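O-methyltransferase (Burkholderia thailandensis, PDB 3MCZ) probably transfers a methyl group from S-adenosyl-L-methionine to an oxygen of its substrate, working as a dimer. Local coordinates at residues F140-R145 against M308-H313; D250-N255 against A274-P279. One frame throughout, in Å; residues are numbered along the deposited sequence.

Both contacts are largely buried and both lie in the O-methyltransferase domain, but they hold different elements. Contact 1 joins the short helix 142-145 to the end of helix 298-310 by hydrogen bonds, most of them to backbone groups. Asn-312 also reaches Lys-72 of the second subunit. Contact 2 lies within the Rossmann-like part, where strand 251-255 packs on the link that leads from helix 263-275 to the next strand of the sheet. Buried aliphatic side chains meet directly there, and a partly exposed pair, Asp-250 and Lys-278, is bridged by water. Along the chain, contact 2 falls between the two segments of contact 1. The two centres are 28 Å apart, and the contacts do not touch.

Contact 1. Residues F140-R145 against M308-H313; sequences FQQESR and MVNTNH
Gln-141, Gln-142 and Glu-143 meet residues 309-312 in a polar, mostly buried contact of the O-methyltransferase domain, between the start of helix 142-145 and the C-terminal end of helix 298-310. Gln-142 N donates to Asn-310 O at 2.9 Å, and the bond is nearly straight. Gln-141, the N-cap residue, sends its extended side chain across the helix end. Gln-141 NE2 donates to Val-309 O at 3.0 Å. The acceptor lies close to the amide plane of Gln-141, but NE2 sits above the carbonyl plane of Val-309. The other end of this amide, OE1, is bonded to Leu-138 N, so the amide is held from both ends.

Glu-143 uses both carboxylate oxygens. Glu-143 OE2 takes Asn-312 N on its syn lone pair at 2.8 Å. Glu-143 OE1 accepts from Thr-311 OG1 at 2.6 Å, with the hydroxyl above the carboxylate plane. The chain of Glu-143 bends at chi2 (-90°), which turns the carboxylate toward the end of helix 298-310. The amides of Gln-142 and Asn-310 stack, their planes 19° apart.

Asn-312 also bonds Glu-135 O and Lys-72 of the second subunit. The last carbonyls of helix 298-310 are thus capped by Gln-141 and by the first N-H of helix 142-145, while Glu-143 holds the first two residues beyond the end. This is polar capping of a helix C-terminus.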
ATOM      1  N   PHE A 140     -20.347   1.734   4.105  1.00 21.50           N
ATOM      2  CA  PHE A 140     -19.216   0.770   4.105  1.00 21.51           C
ATOM      3  C   PHE A 140     -18.492   0.532   5.466  1.00 22.62           C
ATOM      4  O   PHE A 140     -17.676  -0.393   5.613  1.00 23.24           O
ATOM      5  CB  PHE A 140     -18.210   1.159   3.008  1.00 22.53           C
ATOM      6  CG  PHE A 140     -17.693   2.592   3.108  1.00 21.83           C
ATOM      7  CD1 PHE A 140     -16.675   2.903   3.973  1.00 22.37           C
ATOM      8  CD2 PHE A 140     -18.256   3.606   2.352  1.00 22.53           C
ATOM      9  CE1 PHE A 140     -16.202   4.223   4.068  1.00 21.96           C
ATOM     10  CE2 PHE A 140     -17.801   4.913   2.433  1.00 24.29           C
ATOM     11  CZ  PHE A 140     -16.770   5.219   3.295  1.00 22.69           C
ATOM     12  N   GLN A 141     -18.806   1.330   6.486  1.00 22.24           N
ATOM     13  CA  GLN A 141     -18.178   1.171   7.785  1.00 21.32           C
ATOM     14  C   GLN A 141     -18.752  -0.031   8.570  1.00 22.50           C
ATOM     15  O   GLN A 141     -19.831  -0.559   8.232  1.00 22.33           O
ATOM     16  CB  GLN A 141     -18.311   2.481   8.579  1.00 21.32           C
ATOM     17  CG  GLN A 141     -17.560   3.652   7.890  1.00 18.33           C
ATOM     18  CD  GLN A 141     -17.611   4.953   8.669  1.00 17.12           C
ATOM     19  OE1 GLN A 141     -18.677   5.597   8.760  1.00 14.85           O
ATOM     20  NE2 GLN A 141     -16.457   5.360   9.234  1.00 12.46           N
ATOM     21  N   GLN A 142     -18.037  -0.459   9.607  1.00 22.18           N
ATOM     22  CA  GLN A 142     -18.292  -1.764  10.250  1.00 23.18           C
ATOM     23  C   GLN A 142     -19.688  -1.932  10.840  1.00 23.23           C
ATOM     24  O   GLN A 142     -20.302  -3.011  10.734  1.00 22.34           O
ATOM     25  CB  GLN A 142     -17.229  -2.044  11.339  1.00 23.58           C
ATOM     26  CG  GLN A 142     -15.872  -2.328  10.726  1.00 25.60           C
ATOM     27  CD  GLN A 142     -14.791  -2.693  11.753  1.00 28.82           C
ATOM     28  OE1 GLN A 142     -14.929  -2.416  12.953  1.00 29.57           O
ATOM     29  NE2 GLN A 142     -13.721  -3.336  11.276  1.00 28.60           N
ATOM     30  N   GLU A 143     -20.191  -0.871  11.454  1.00 23.49           N
ATOM     31  CA  GLU A 143     -21.515  -0.913  12.056  1.00 24.73           C
ATOM     32  C   GLU A 143     -22.617  -1.139  10.996  1.00 24.89           C
ATOM     33  O   GLU A 143     -23.659  -1.720  11.323  1.00 25.94           O
ATOM     34  CB  GLU A 143     -21.786   0.311  12.963  1.00 24.75           C
ATOM     35  CG  GLU A 143     -21.630   1.699  12.315  1.00 25.86           C
ATOM     36  CD  GLU A 143     -20.229   2.282  12.432  1.00 26.86           C
ATOM     37  OE1 GLU A 143     -19.261   1.518  12.196  1.00 30.76           O
ATOM     38  OE2 GLU A 143     -20.092   3.500  12.757  1.00 20.83           O
ATOM     39  N   SER A 144     -22.359  -0.762   9.737  1.00 24.55           N
ATOM     40  CA  SER A 144     -23.326  -0.935   8.621  1.00 24.10           C
ATOM     41  C   SER A 144     -23.081  -2.195   7.813  1.00 23.16           C
ATOM     42  O   SER A 144     -23.942  -2.601   6.999  1.00 22.90           O
ATOM     43  CB  SER A 144     -23.238   0.256   7.644  1.00 24.39           C
ATOM     44  OG  SER A 144     -22.973   1.492   8.315  1.00 27.17           O
ATOM     45  N   ARG A 145     -21.891  -2.775   7.986  1.00 22.46           N
ATOM     46  CA  ARG A 145     -21.387  -3.867   7.144  1.00 22.36           C
ATOM     47  C   ARG A 145     -21.541  -5.244   7.780  1.00 22.67           C
ATOM     48  O   ARG A 145     -21.893  -6.181   7.098  1.00 21.72           O
ATOM     49  CB  ARG A 145     -19.914  -3.638   6.813  1.00 21.86           C
ATOM     50  CG  ARG A 145     -19.310  -4.651   5.894  1.00 22.39           C
ATOM     51  CD  ARG A 145     -17.848  -4.360   5.681  1.00 24.87           C
ATOM     52  NE  ARG A 145     -17.290  -5.090   4.525  1.00 25.63           N
ATOM     53  CZ  ARG A 145     -16.100  -4.808   3.988  1.00 28.17           C
ATOM     54  NH1 ARG A 145     -15.342  -3.821   4.471  1.00 29.53           N
ATOM     55  NH2 ARG A 145     -15.658  -5.520   2.973  1.00 30.50           N
HETATM   56  N   MSE A 308     -11.099   5.614  12.665  1.00 11.43           N
HETATM   57  CA  MSE A 308     -12.019   6.584  12.056  1.00 11.73           C
HETATM   58  C   MSE A 308     -12.503   6.092  10.699  1.00 11.43           C
HETATM   59  O   MSE A 308     -13.690   6.255  10.345  1.00 11.10           O
HETATM   60  CB  MSE A 308     -11.315   7.949  11.918  1.00 11.24           C
HETATM   61  CG  MSE A 308     -12.227   9.091  11.531  1.00 14.07           C
HETATM   62 SE   MSE A 308     -11.329  10.422  10.554  0.90 15.09          SE
HETATM   63  CE  MSE A 308     -11.567   9.637   8.966  1.00 13.20           C
ATOM     64  N   VAL A 309     -11.622   5.465   9.913  1.00 10.87           N
ATOM     65  CA  VAL A 309     -12.121   4.903   8.650  1.00 10.29           C
ATOM     66  C   VAL A 309     -13.116   3.750   8.931  1.00 10.92           C
ATOM     67  O   VAL A 309     -14.150   3.638   8.231  1.00 11.02           O
ATOM     68  CB  VAL A 309     -10.983   4.471   7.702  1.00 11.05           C
ATOM     69  CG1 VAL A 309     -11.517   3.644   6.513  1.00 10.42           C
ATOM     70  CG2 VAL A 309     -10.206   5.725   7.227  1.00 10.30           C
ATOM     71  N   ASN A 310     -12.785   2.897   9.891  1.00 11.88           N
ATOM     72  CA  ASN A 310     -13.588   1.711  10.201  1.00 13.46           C
ATOM     73  C   ASN A 310     -14.957   1.977  10.823  1.00 13.68           C
ATOM     74  O   ASN A 310     -15.890   1.250  10.557  1.00 13.05           O
ATOM     75  CB  ASN A 310     -12.871   0.752  11.146  1.00 14.58           C
ATOM     76  CG  ASN A 310     -11.713  -0.014  10.486  1.00 16.95           C
ATOM     77  OD1 ASN A 310     -11.496   0.045   9.268  1.00 18.37           O
ATOM     78  ND2 ASN A 310     -10.920  -0.708  11.342  1.00 20.83           N
ATOM     79  N   THR A 311     -15.067   2.971  11.678  1.00 13.16           N
ATOM     80  CA  THR A 311     -16.330   3.223  12.375  1.00 14.94           C
ATOM     81  C   THR A 311     -16.545   4.736  12.602  1.00 13.85           C
ATOM     82  O   THR A 311     -15.568   5.485  12.822  1.00 13.29           O
ATOM     83  CB  THR A 311     -16.361   2.393  13.714  1.00 15.01           C
ATOM     84  OG1 THR A 311     -17.713   2.261  14.150  1.00 23.73           O
ATOM     85  CG2 THR A 311     -15.544   3.009  14.801  1.00 14.51           C
ATOM     86  N   ASN A 312     -17.802   5.168  12.646  1.00 13.73           N
ATOM     87  CA  ASN A 312     -18.120   6.604  12.714  1.00 13.74           C
ATOM     88  C   ASN A 312     -17.334   7.356  13.798  1.00 13.20           C
ATOM     89  O   ASN A 312     -16.718   8.350  13.516  1.00 12.96           O
ATOM     90  CB  ASN A 312     -19.623   6.795  12.995  1.00 14.93           C
ATOM     91  CG  ASN A 312     -20.111   8.224  12.745  1.00 15.34           C
ATOM     92  OD1 ASN A 312     -19.489   9.005  12.041  1.00 15.82           O
ATOM     93  ND2 ASN A 312     -21.233   8.577  13.380  1.00 15.88           N
ATOM     94  N   HIS A 313     -17.417   6.882  15.032  1.00 12.94           N
ATOM     95  CA  HIS A 313     -16.748   7.521  16.167  1.00 14.00           C
ATOM     96  C   HIS A 313     -15.372   6.977  16.457  1.00 13.76           C
ATOM     97  O   HIS A 313     -14.797   7.263  17.508  1.00 15.17           O
ATOM     98  CB  HIS A 313     -17.602   7.419  17.441  1.00 14.39           C
ATOM     99  CG  HIS A 313     -18.864   8.205  17.386  1.00 17.25           C
ATOM    100  ND1 HIS A 313     -19.799   8.171  18.403  1.00 23.02           N
ATOM    101  CD2 HIS A 313     -19.345   9.062  16.457  1.00 21.87           C
ATOM    102  CE1 HIS A 313     -20.811   8.961  18.087  1.00 23.33           C
ATOM    103  NE2 HIS A 313     -20.576   9.479  16.895  1.00 22.31           N
TER

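Contact 2. Residues D250-N255 against A274-P279; sequences DVVMLN and AGLVKP
Val-252 packs on Leu-276 and Val-277, where the link after helix 263-275, which includes the short strand 277-278, lies against strand 251-255. Strands 251-255 and 281-288 are parallel neighbours, so this is the return of a beta-alpha-beta crossover in the Rossmann-like methyltransferase sheet. The contact of Val-252 is made by its two methyls. Val-252 CG2 touches Leu-276 CB at 3.7 Å and Val-277 CG2 at 3.8 Å. Val-252 CG1 lies anti to the backbone N (chi1 176°) and faces Leu-276 CD1 at 4.1 Å. Val-252 therefore straddles two successive residues of the link, crossing Leu-276 at about a right angle. Val-277 has the same rotamer, and its CG2 is the methyl turned to Val-252. Leu-283 of strand 281-288 touches both valines and extends the apolar patch.

The polar side is built differently. Lys-278 is extended from CG to NZ, and its aliphatic part runs past Asp-250. Lys-278 CD comes within 3.5 Å of Asp-250 OD1. The CB of Asp-250 starts away from the link, but chi1 of -63° and chi2 of -44° bring OD1 back toward it. The two charged ends form no salt bridge, as Asp-250 OD1 and Lys-278 NZ are 4.6 Å apart. One water accepts from Lys-278 NZ at 2.6 Å and donates to Asp-250 OD2. A second donates to Asp-250 OD1 and to Pro-279 O. Asp-250 OD2 also accepts from Arg-181 N, next to strand 182-186.

The chemistry implies direct aliphatic packing inside, beside a water-separated pair of opposite charges whose attraction is probably weaker than direct pairing would give.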
ATOM      1  N   ASP A 250     -15.118  -9.219  40.492  1.00 10.52           N
ATOM      2  CA  ASP A 250     -13.795  -8.915  41.041  1.00 11.35           C
ATOM      3  C   ASP A 250     -12.867  -8.245  40.021  1.00 11.58           C
ATOM      4  O   ASP A 250     -12.047  -7.400  40.385  1.00 12.48           O
ATOM      5  CB  ASP A 250     -13.158 -10.197  41.552  1.00 10.33           C
ATOM      6  CG  ASP A 250     -13.954 -10.808  42.696  1.00 13.63           C
ATOM      7  OD1 ASP A 250     -14.357 -10.021  43.582  1.00 12.74           O
ATOM      8  OD2 ASP A 250     -14.221 -12.046  42.685  1.00 13.87           O
ATOM      9  N   VAL A 251     -12.981  -8.667  38.771  1.00 11.29           N
ATOM     10  CA  VAL A 251     -12.240  -8.112  37.658  1.00 12.05           C
ATOM     11  C   VAL A 251     -13.164  -7.800  36.488  1.00 11.68           C
ATOM     12  O   VAL A 251     -13.987  -8.622  36.061  1.00 13.72           O
ATOM     13  CB  VAL A 251     -11.059  -9.008  37.188  1.00 12.53           C
ATOM     14  CG1 VAL A 251     -10.270  -8.294  36.053  1.00  9.34           C
ATOM     15  CG2 VAL A 251     -10.129  -9.335  38.328  1.00 11.89           C
ATOM     16  N   VAL A 252     -13.069  -6.564  35.986  1.00 12.47           N
ATOM     17  CA  VAL A 252     -13.880  -6.112  34.866  1.00 11.36           C
ATOM     18  C   VAL A 252     -12.898  -5.715  33.777  1.00 12.41           C
ATOM     19  O   VAL A 252     -11.924  -5.029  34.045  1.00 10.68           O
ATOM     20  CB  VAL A 252     -14.783  -4.910  35.276  1.00 12.07           C
ATOM     21  CG1 VAL A 252     -15.571  -4.347  34.076  1.00 12.24           C
ATOM     22  CG2 VAL A 252     -15.709  -5.315  36.461  1.00  9.84           C
HETATM   23  N   MSE A 253     -13.129  -6.144  32.536  1.00 12.08           N
HETATM   24  CA  MSE A 253     -12.168  -5.862  31.481  1.00 13.74           C
HETATM   25  C   MSE A 253     -12.814  -5.071  30.345  1.00 14.51           C
HETATM   26  O   MSE A 253     -13.914  -5.383  29.941  1.00 14.50           O
HETATM   27  CB  MSE A 253     -11.585  -7.164  30.924  1.00 14.79           C
HETATM   28  CG  MSE A 253     -11.033  -8.080  31.951  1.00 15.74           C
HETATM   29 SE   MSE A 253      -9.995  -9.536  31.222  1.00 16.81          SE
HETATM   30  CE  MSE A 253     -11.379 -10.547  30.482  1.00 11.85           C
ATOM     31  N   LEU A 254     -12.070  -4.088  29.856  1.00 16.41           N
ATOM     32  CA  LEU A 254     -12.355  -3.305  28.659  1.00 17.71           C
ATOM     33  C   LEU A 254     -11.129  -3.413  27.758  1.00 18.43           C
ATOM     34  O   LEU A 254     -10.261  -2.551  27.791  1.00 18.61           O
ATOM     35  CB  LEU A 254     -12.523  -1.842  29.023  1.00 18.34           C
ATOM     36  CG  LEU A 254     -13.879  -1.298  29.409  1.00 19.95           C
ATOM     37  CD1 LEU A 254     -13.690   0.141  29.910  1.00 20.69           C
ATOM     38  CD2 LEU A 254     -14.926  -1.360  28.223  1.00 18.30           C
ATOM     39  N   ASN A 255     -11.039  -4.464  26.959  1.00 19.21           N
ATOM     40  CA  ASN A 255      -9.786  -4.732  26.262  1.00 20.70           C
ATOM     41  C   ASN A 255      -9.866  -4.278  24.817  1.00 20.39           C
ATOM     42  O   ASN A 255     -10.698  -4.784  24.077  1.00 19.40           O
ATOM     43  CB  ASN A 255      -9.464  -6.223  26.323  1.00 21.28           C
ATOM     44  CG  ASN A 255      -9.106  -6.680  27.724  1.00 25.23           C
ATOM     45  OD1 ASN A 255      -9.482  -7.780  28.139  1.00 29.91           O
ATOM     46  ND2 ASN A 255      -8.405  -5.822  28.470  1.00 28.02           N
ATOM     47  N   ALA A 274     -16.191   0.869  35.861  1.00 14.65           N
ATOM     48  CA  ALA A 274     -15.597   1.028  37.174  1.00 15.18           C
ATOM     49  C   ALA A 274     -16.658   0.699  38.244  1.00 15.50           C
ATOM     50  O   ALA A 274     -16.345   0.060  39.232  1.00 15.35           O
ATOM     51  CB  ALA A 274     -15.072   2.424  37.346  1.00 14.85           C
ATOM     52  N   GLY A 275     -17.902   1.122  38.025  1.00 15.77           N
ATOM     53  CA  GLY A 275     -18.977   0.842  38.979  1.00 16.10           C
ATOM     54  C   GLY A 275     -19.220  -0.659  39.191  1.00 16.52           C
ATOM     55  O   GLY A 275     -19.729  -1.077  40.236  1.00 15.67           O
ATOM     56  N   LEU A 276     -18.839  -1.486  38.214  1.00 15.65           N
ATOM     57  CA  LEU A 276     -19.003  -2.945  38.359  1.00 15.91           C
ATOM     58  C   LEU A 276     -17.936  -3.595  39.253  1.00 15.83           C
ATOM     59  O   LEU A 276     -18.121  -4.739  39.685  1.00 17.25           O
ATOM     60  CB  LEU A 276     -18.979  -3.633  37.004  1.00 14.44           C
ATOM     61  CG  LEU A 276     -20.079  -3.392  35.961  1.00 15.72           C
ATOM     62  CD1 LEU A 276     -19.633  -4.053  34.698  1.00 12.08           C
ATOM     63  CD2 LEU A 276     -21.355  -4.000  36.477  1.00 13.98           C
ATOM     64  N   VAL A 277     -16.842  -2.888  39.522  1.00 15.74           N
ATOM     65  CA  VAL A 277     -15.690  -3.437  40.223  1.00 15.00           C
ATOM     66  C   VAL A 277     -15.949  -3.543  41.751  1.00 16.05           C
ATOM     67  O   VAL A 277     -16.151  -2.536  42.419  1.00 15.05           O
ATOM     68  CB  VAL A 277     -14.418  -2.594  39.997  1.00 15.27           C
ATOM     69  CG1 VAL A 277     -13.225  -3.196  40.817  1.00 13.18           C
ATOM     70  CG2 VAL A 277     -14.064  -2.483  38.479  1.00 14.44           C
ATOM     71  N   LYS A 278     -15.893  -4.760  42.281  1.00 16.57           N
ATOM     72  CA  LYS A 278     -16.116  -4.988  43.714  1.00 17.16           C
ATOM     73  C   LYS A 278     -14.959  -4.430  44.488  1.00 17.49           C
ATOM     74  O   LYS A 278     -13.865  -4.218  43.938  1.00 17.17           O
ATOM     75  CB  LYS A 278     -16.275  -6.485  44.013  1.00 16.80           C
ATOM     76  CG  LYS A 278     -17.538  -7.131  43.364  1.00 18.32           C
ATOM     77  CD  LYS A 278     -17.525  -8.613  43.563  1.00 21.34           C
ATOM     78  CE  LYS A 278     -18.766  -9.323  43.049  1.00 25.53           C
ATOM     79  NZ  LYS A 278     -18.872 -10.763  43.592  1.00 27.16           N
ATOM     80  N   PRO A 279     -15.177  -4.158  45.779  1.00 17.64           N
ATOM     81  CA  PRO A 279     -14.047  -3.754  46.613  1.00 17.60           C
ATOM     82  C   PRO A 279     -12.910  -4.743  46.565  1.00 17.52           C
ATOM     83  O   PRO A 279     -13.130  -5.942  46.586  1.00 17.98           O
ATOM     84  CB  PRO A 279     -14.642  -3.725  48.026  1.00 17.45           C
ATOM     85  CG  PRO A 279     -16.049  -3.490  47.826  1.00 18.50           C
ATOM     86  CD  PRO A 279     -16.445  -4.120  46.523  1.00 17.96           C
TER
HETATM   87  O   HOH W   1     -16.903 -12.358  42.940  1.00 20.45           O
HETATM   88  O   HOH W   2     -12.674  -8.065  44.433  1.00 21.95           O